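ATP:cob(I)alamin adenosyltransferase, putative (Burkholderia thailandensis, PDB 2ZHZ) probably transfers the adenosyl group of ATP to the cobalt of cob(I)alamin, releasing triphosphate and forming adenosylcobalamin. Local coordinates at residues P148-Y151 against V152-S156. Residues are numbered along the deposited sequence; the frame is centred on the assembly and turned at random.
Sequences PRRY and VNRLS. With ATP (adenosine-5'-triphosphate), chain H.
Arg150 and Arg154 both set CG beside the backbone N (chi1 -58° and -72°), which starts the two chains off in the same direction, and they run side by side. The Arg154 chain runs extended to NE and then turns its NH1 back to the carbonyl of Arg150. Arg154 NH1 donates to Arg150 O at 2.9 Å, and that oxygen lies near the guanidinium plane. This NH1 comes in 38° out of the plane of that carbonyl. Arg154 N reaches Arg150 O from the opposite face, at 3.3 Å, so two donors from one residue grip it. The guanidinium planes are perpendicular, with Arg150 NH2 and Arg154 NH2 3.5 Å apart. Two carboxylates probably offset this closeness of charge: Asp14 of the second subunit forms a salt bridge with Arg154 NH2, and Asp93 of the same chain one with Arg154 NE. Ser6 OG and Ile8 O of the second subunit accept hydrogen bonds from Arg150 NH1 and NH2.

This is an i to i+4 pairing on helix 147-169, part of the helical bundle of the PduO-type adenosyltransferases. The arginine side lines the trimer interface, where the ATP site also lies. Asn153, next to Arg154, sits at the triphosphate and the magnesium ion.

Toward helix 56-77, Tyr151 CE2 meets Leu155 CD2 at 4.0 Å, the two side chains crossing at a slant. Tyr151 OH is hydrogen-bonded to Asp68. Val152 CG2 packs against Arg149 O at 3.3 Å.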
loop_
_atom_site.group_PDB
_atom_site.type_symbol
_atom_site.label_atom_id
_atom_site.label_comp_id
_atom_site.label_asym_id
_atom_site.label_seq_id
_atom_site.Cartn_x
_atom_site.Cartn_y
_atom_site.Cartn_z
ATOM N N PRO B 148 3.568 15.000 14.333
ATOM C CA PRO B 148 3.473 14.017 13.244
ATOM C C PRO B 148 2.185 13.197 13.322
ATOM O O PRO B 148 1.477 13.023 12.331
ATOM C CB PRO B 148 4.716 13.157 13.453
ATOM C CG PRO B 148 5.706 14.150 14.007
ATOM C CD PRO B 148 4.872 14.901 15.016
ATOM N N ARG B 149 1.907 12.706 14.522
ATOM C CA ARG B 149 0.729 11.906 14.836
ATOM C C ARG B 149 -0.547 12.714 14.567
ATOM O O ARG B 149 -1.497 12.236 13.930
ATOM C CB ARG B 149 0.823 11.528 16.315
ATOM C CG ARG B 149 -0.217 10.609 16.856
ATOM C CD ARG B 149 0.145 10.227 18.288
ATOM N NE ARG B 149 0.034 11.341 19.230
ATOM C CZ ARG B 149 0.932 11.615 20.175
ATOM N NH1 ARG B 149 2.016 10.864 20.304
ATOM N NH2 ARG B 149 0.739 12.627 21.009
ATOM N N ARG B 150 -0.564 13.945 15.063
ATOM C CA ARG B 150 -1.723 14.812 14.887
ATOM C C ARG B 150 -1.925 15.180 13.429
ATOM O O ARG B 150 -3.059 15.365 12.980
ATOM C CB ARG B 150 -1.558 16.083 15.720
ATOM C CG ARG B 150 -1.384 15.822 17.204
ATOM C CD ARG B 150 -1.267 17.132 17.971
ATOM N NE ARG B 150 -2.547 17.836 18.047
ATOM C CZ ARG B 150 -2.674 19.128 18.332
ATOM N NH1 ARG B 150 -1.596 19.868 18.563
ATOM N NH2 ARG B 150 -3.878 19.679 18.396
ATOM N N TYR B 151 -0.826 15.279 12.686
ATOM C CA TYR B 151 -0.899 15.633 11.277
ATOM C C TYR B 151 -1.569 14.538 10.443
ATOM O O TYR B 151 -2.508 14.812 9.697
ATOM C CB TYR B 151 0.498 15.910 10.717
ATOM C CG TYR B 151 0.476 16.349 9.272
ATOM C CD1 TYR B 151 0.449 17.703 8.931
ATOM C CD2 TYR B 151 0.432 15.409 8.242
ATOM C CE1 TYR B 151 0.376 18.108 7.599
ATOM C CE2 TYR B 151 0.357 15.800 6.915
ATOM C CZ TYR B 151 0.324 17.147 6.597
ATOM O OH TYR B 151 0.208 17.523 5.284
ATOM N N VAL B 152 -1.089 13.303 10.561
ATOM C CA VAL B 152 -1.681 12.217 9.786
ATOM C C VAL B 152 -3.099 11.902 10.251
ATOM O O VAL B 152 -3.910 11.379 9.484
ATOM C CB VAL B 152 -0.807 10.936 9.830
ATOM C CG1 VAL B 152 0.480 11.170 9.051
ATOM C CG2 VAL B 152 -0.500 10.551 11.263
ATOM N N ASN B 153 -3.403 12.222 11.505
ATOM C CA ASN B 153 -4.742 11.992 12.038
ATOM C C ASN B 153 -5.706 12.851 11.212
ATOM O O ASN B 153 -6.749 12.385 10.747
ATOM C CB ASN B 153 -4.807 12.410 13.514
ATOM C CG ASN B 153 -6.075 11.937 14.201
ATOM O OD1 ASN B 153 -6.483 12.467 15.238
ATOM N ND2 ASN B 153 -6.698 10.927 13.632
ATOM N N ARG B 154 -5.332 14.111 11.021
ATOM C CA ARG B 154 -6.141 15.042 10.251
ATOM C C ARG B 154 -6.131 14.724 8.763
ATOM O O ARG B 154 -7.148 14.862 8.091
ATOM C CB ARG B 154 -5.641 16.472 10.482
ATOM C CG ARG B 154 -5.966 16.991 11.865
ATOM C CD ARG B 154 -5.246 18.294 12.198
ATOM N NE ARG B 154 -5.678 18.768 13.508
ATOM C CZ ARG B 154 -5.495 18.096 14.640
ATOM N NH1 ARG B 154 -4.871 16.925 14.628
ATOM N NH2 ARG B 154 -5.973 18.570 15.781
ATOM N N LEU B 155 -4.985 14.292 8.248
ATOM C CA LEU B 155 -4.880 13.983 6.829
ATOM C C LEU B 155 -5.819 12.868 6.361
ATOM O O LEU B 155 -6.391 12.965 5.276
ATOM C CB LEU B 155 -3.434 13.635 6.458
ATOM C CG LEU B 155 -3.191 13.338 4.972
ATOM C CD1 LEU B 155 -3.697 14.495 4.115
ATOM C CD2 LEU B 155 -1.706 13.110 4.736
ATOM N N SER B 156 -5.984 11.808 7.149
ATOM C CA SER B 156 -6.874 10.732 6.712
ATOM C C SER B 156 -8.301 11.268 6.645
ATOM O O SER B 156 -9.080 10.884 5.775
ATOM C CB SER B 156 -6.791 9.510 7.644
ATOM O OG SER B 156 -7.290 9.773 8.939
HETATM P PG ATP H . -10.366 11.532 15.490
HETATM O O1G ATP H . -9.109 11.940 16.198
HETATM O O2G ATP H . -11.510 12.471 15.739
HETATM O O3G ATP H . -10.132 11.382 14.012
HETATM P PB ATP H . -9.991 8.726 15.983
HETATM O O1B ATP H . -8.684 8.971 15.289
HETATM O O2B ATP H . -9.955 8.090 17.351
HETATM O O3B ATP H . -10.850 10.100 16.069
HETATM P PA ATP H . -11.342 8.064 13.482
HETATM O O1A ATP H . -10.136 8.490 12.718
HETATM O O2A ATP H . -12.597 8.901 13.428
HETATM O O3A ATP H . -10.960 7.805 15.056
HETATM O "O5'" ATP H . -11.692 6.573 12.991
HETATM C "C5'" ATP H . -12.949 5.978 13.298
HETATM C "C4'" ATP H . -12.765 4.527 13.729
HETATM O "O4'" ATP H . -11.666 3.878 13.042
HETATM C "C3'" ATP H . -12.518 4.397 15.230
HETATM O "O3'" ATP H . -13.638 3.762 15.858
HETATM C "C2'" ATP H . -11.219 3.613 15.362
HETATM O "O2'" ATP H . -11.463 2.396 16.080
HETATM C "C1'" ATP H . -10.718 3.325 13.958
HETATM N N9 ATP H . -9.373 3.953 13.692
HETATM C C8 ATP H . -8.930 5.161 14.136
HETATM N N7 ATP H . -7.675 5.428 13.705
HETATM C C5 ATP H . -7.280 4.379 12.964
HETATM C C6 ATP H . -6.055 3.999 12.196
HETATM N N6 ATP H . -4.989 4.828 12.147
HETATM N N1 ATP H . -6.046 2.786 11.544
HETATM C C2 ATP H . -7.117 1.929 11.579
HETATM N N3 ATP H . -8.265 2.219 12.260
HETATM C C4 ATP H . -8.403 3.403 12.956
#